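PDB 6QV5: CHAD domain from Ricinus communis, which probably binds inorganic polyphosphate, as the helical CHAD domains are known to do, and carries a bound zinc ion in the crystal. Local coordinates for residues Phe13-Leu18 and Asn36-His40. Residues are numbered along the deposited sequence; the frame is centred on the assembly and turned at random.
Sequences FRAQAL and NCLEH
Ala15 lays its methyl group over one face of the His40 imidazole, a CH-pi contact in which CB of Ala15 stands 3.7 Å from the centroid of the His40 ring. It illustrates how an irregular segment ahead of a helix can fold back along that same helix and be held by side chains of the helix face turned toward it. The His40 ring reaches the loop because its CG lies anti to the backbone N (chi1 -166°), and its rim meets the carbonyl of Phe13, with CD2 of His40 3.3 Å from O of Phe13, an oxygen that also accepts a hydrogen bond from Asn44. NE2 of His40 is hydrogen-bonded to Gln59 and ND1 weakly to Arg66, both on helix 54-73, which together limit the rotation of the ring.

A turn earlier, Asn36 takes up the polar work. ND2 of Asn36 donates to O of Gln16 over 2.8 Å, a fairly straight bond (159°) whose donor sits above the carbonyl plane while the oxygen stays close to the plane of the amide. OD1 of the same amide accepts from Arg66, so both ends are engaged, which fixes its flip and ties the loop to helix 54-73. The Leu18 side chain slides past the amide in the opposite direction, its CB 4.0 Å from ND2 of Asn36.

Glu39 crosses Phe13 at about a right angle, ring and carboxylate planes 62° apart, with CZ of Phe13 3.7 Å from CD of Glu39. A water links the two segments: it accepts from N of Gln16 and donates to O of Asn36 and OE1 of Glu39. Both backbone polar atoms of Gln16 are thus met from the helix, implying a seam fixed by directional bonds as well as apolar packing.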
ATOM      1  N   PHE A  13      -9.701  -0.467 -12.074  1.00 85.42           N
ATOM      2  CA  PHE A  13     -10.510  -1.344 -11.229  1.00 84.92           C
ATOM      3  C   PHE A  13     -10.165  -1.189  -9.752  1.00 88.38           C
ATOM      4  O   PHE A  13      -9.043  -1.489  -9.337  1.00 87.58           O
ATOM      5  CB  PHE A  13     -10.391  -2.814 -11.679  1.00 86.63           C
ATOM      6  CG  PHE A  13     -11.325  -3.784 -10.988  1.00 88.10           C
ATOM      7  CD1 PHE A  13     -12.589  -4.046 -11.504  1.00 91.19           C
ATOM      8  CD2 PHE A  13     -10.921  -4.476  -9.851  1.00 90.15           C
ATOM      9  CE1 PHE A  13     -13.446  -4.955 -10.873  1.00 92.03           C
ATOM     10  CE2 PHE A  13     -11.779  -5.383  -9.221  1.00 92.91           C
ATOM     11  CZ  PHE A  13     -13.035  -5.618  -9.737  1.00 91.00           C
ATOM     12  N   ARG A  14     -11.145  -0.729  -8.961  1.00 85.17           N
ATOM     13  CA  ARG A  14     -11.021  -0.573  -7.515  1.00 85.13           C
ATOM     14  C   ARG A  14     -11.441  -1.873  -6.833  1.00 89.22           C
ATOM     15  O   ARG A  14     -12.228  -2.635  -7.405  1.00 88.61           O
ATOM     16  CB  ARG A  14     -11.880   0.597  -7.018  1.00 85.54           C
ATOM     17  CG  ARG A  14     -11.150   1.925  -7.048  1.00 97.14           C
ATOM     18  CD  ARG A  14     -11.840   2.937  -7.941  1.00108.43           C
ATOM     19  NE  ARG A  14     -11.041   4.154  -8.095  1.00118.13           N
ATOM     20  CZ  ARG A  14     -11.122   5.215  -7.298  1.00133.21           C
ATOM     21  NH1 ARG A  14     -11.975   5.226  -6.279  1.00120.51           N
ATOM     22  NH2 ARG A  14     -10.354   6.275  -7.513  1.00121.01           N
ATOM     23  N   ALA A  15     -10.915  -2.129  -5.617  1.00 86.08           N
ATOM     24  CA  ALA A  15     -11.219  -3.329  -4.833  1.00 86.07           C
ATOM     25  C   ALA A  15     -12.721  -3.457  -4.586  1.00 90.73           C
ATOM     26  O   ALA A  15     -13.346  -2.522  -4.077  1.00 90.23           O
ATOM     27  CB  ALA A  15     -10.464  -3.301  -3.512  1.00 86.76           C
ATOM     28  N   GLN A  16     -13.301  -4.594  -5.012  1.00 87.98           N
ATOM     29  CA  GLN A  16     -14.727  -4.893  -4.868  1.00 88.14           C
ATOM     30  C   GLN A  16     -15.103  -5.009  -3.393  1.00 92.81           C
ATOM     31  O   GLN A  16     -14.344  -5.589  -2.611  1.00 92.29           O
ATOM     32  CB  GLN A  16     -15.086  -6.187  -5.614  1.00 89.50           C
ATOM     33  CG  GLN A  16     -16.092  -5.981  -6.738  1.00104.71           C
ATOM     34  CD  GLN A  16     -16.546  -7.293  -7.329  1.00123.44           C
ATOM     35  OE1 GLN A  16     -15.964  -7.802  -8.292  1.00118.28           O
ATOM     36  NE2 GLN A  16     -17.600  -7.867  -6.768  1.00115.78           N
ATOM     37  N   ALA A  17     -16.259  -4.425  -3.010  1.00 90.10           N
ATOM     38  CA  ALA A  17     -16.768  -4.445  -1.638  1.00 90.13           C
ATOM     39  C   ALA A  17     -17.106  -5.878  -1.225  1.00 94.67           C
ATOM     40  O   ALA A  17     -17.968  -6.515  -1.836  1.00 94.08           O
ATOM     41  CB  ALA A  17     -17.991  -3.547  -1.515  1.00 90.87           C
ATOM     42  N   LEU A  18     -16.369  -6.400  -0.232  1.00 92.04           N
ATOM     43  CA  LEU A  18     -16.544  -7.763   0.261  1.00 92.32           C
ATOM     44  C   LEU A  18     -17.438  -7.795   1.501  1.00 97.10           C
ATOM     45  O   LEU A  18     -17.009  -7.413   2.594  1.00 96.60           O
ATOM     46  CB  LEU A  18     -15.176  -8.430   0.516  1.00 92.43           C
ATOM     47  CG  LEU A  18     -15.165  -9.946   0.742  1.00 97.22           C
ATOM     48  CD1 LEU A  18     -15.359 -10.710  -0.564  1.00 97.42           C
ATOM     49  CD2 LEU A  18     -13.869 -10.379   1.379  1.00 99.72           C
ATOM     50  N   ASN A  36     -10.498 -11.674  -3.669  1.00 60.90           N
ATOM     51  CA  ASN A  36     -10.799 -10.251  -3.839  1.00 60.33           C
ATOM     52  C   ASN A  36      -9.498  -9.486  -4.129  1.00 63.20           C
ATOM     53  O   ASN A  36      -9.499  -8.568  -4.951  1.00 62.62           O
ATOM     54  CB  ASN A  36     -11.475  -9.701  -2.577  1.00 60.65           C
ATOM     55  CG  ASN A  36     -11.993  -8.292  -2.712  1.00 79.42           C
ATOM     56  OD1 ASN A  36     -11.256  -7.315  -2.553  1.00 71.03           O
ATOM     57  ND2 ASN A  36     -13.278  -8.161  -2.999  1.00 71.78           N
ATOM     58  N   CYS A  37      -8.393  -9.884  -3.459  1.00 59.15           N
ATOM     59  CA  CYS A  37      -7.062  -9.301  -3.622  1.00 58.69           C
ATOM     60  C   CYS A  37      -6.490  -9.633  -4.995  1.00 62.06           C
ATOM     61  O   CYS A  37      -5.985  -8.736  -5.668  1.00 61.71           O
ATOM     62  CB  CYS A  37      -6.127  -9.752  -2.504  1.00 58.92           C
ATOM     63  SG  CYS A  37      -6.487  -9.015  -0.891  1.00 62.71           S
ATOM     64  N   LEU A  38      -6.585 -10.914  -5.413  1.00 58.27           N
ATOM     65  CA  LEU A  38      -6.098 -11.384  -6.712  1.00 57.80           C
ATOM     66  C   LEU A  38      -6.875 -10.763  -7.870  1.00 60.86           C
ATOM     67  O   LEU A  38      -6.262 -10.431  -8.881  1.00 60.34           O
ATOM     68  CB  LEU A  38      -6.095 -12.919  -6.804  1.00 57.88           C
ATOM     69  CG  LEU A  38      -5.074 -13.661  -5.926  1.00 62.71           C
ATOM     70  CD1 LEU A  38      -5.449 -15.126  -5.781  1.00 62.98           C
ATOM     71  CD2 LEU A  38      -3.654 -13.525  -6.468  1.00 64.98           C
ATOM     72  N   GLU A  39      -8.204 -10.562  -7.706  1.00 56.90           N
ATOM     73  CA  GLU A  39      -9.069  -9.920  -8.706  1.00 56.41           C
ATOM     74  C   GLU A  39      -8.668  -8.445  -8.873  1.00 58.72           C
ATOM     75  O   GLU A  39      -8.605  -7.957 -10.001  1.00 58.34           O
ATOM     76  CB  GLU A  39     -10.554 -10.044  -8.314  1.00 57.91           C
ATOM     77  CG  GLU A  39     -11.530  -9.473  -9.335  1.00 69.96           C
ATOM     78  CD  GLU A  39     -12.951  -9.239  -8.852  1.00 95.87           C
ATOM     79  OE1 GLU A  39     -13.130  -8.769  -7.704  1.00 92.96           O
ATOM     80  OE2 GLU A  39     -13.889  -9.508  -9.635  1.00 91.91           O
ATOM     81  N   HIS A  40      -8.358  -7.760  -7.751  1.00 54.00           N
ATOM     82  CA  HIS A  40      -7.928  -6.357  -7.713  1.00 53.17           C
ATOM     83  C   HIS A  40      -6.622  -6.148  -8.503  1.00 55.10           C
ATOM     84  O   HIS A  40      -6.457  -5.117  -9.154  1.00 53.78           O
ATOM     85  CB  HIS A  40      -7.792  -5.881  -6.250  1.00 53.98           C
ATOM     86  CG  HIS A  40      -7.671  -4.395  -6.063  1.00 57.36           C
ATOM     87  ND1 HIS A  40      -7.265  -3.859  -4.854  1.00 59.11           N
ATOM     88  CD2 HIS A  40      -7.922  -3.379  -6.925  1.00 59.03           C
ATOM     89  CE1 HIS A  40      -7.260  -2.546  -5.022  1.00 58.43           C
ATOM     90  NE2 HIS A  40      -7.651  -2.210  -6.251  1.00 58.76           N
TER
HETATM   91  O   HOH W   1     -11.548  -7.012  -5.872  1.00 54.06           O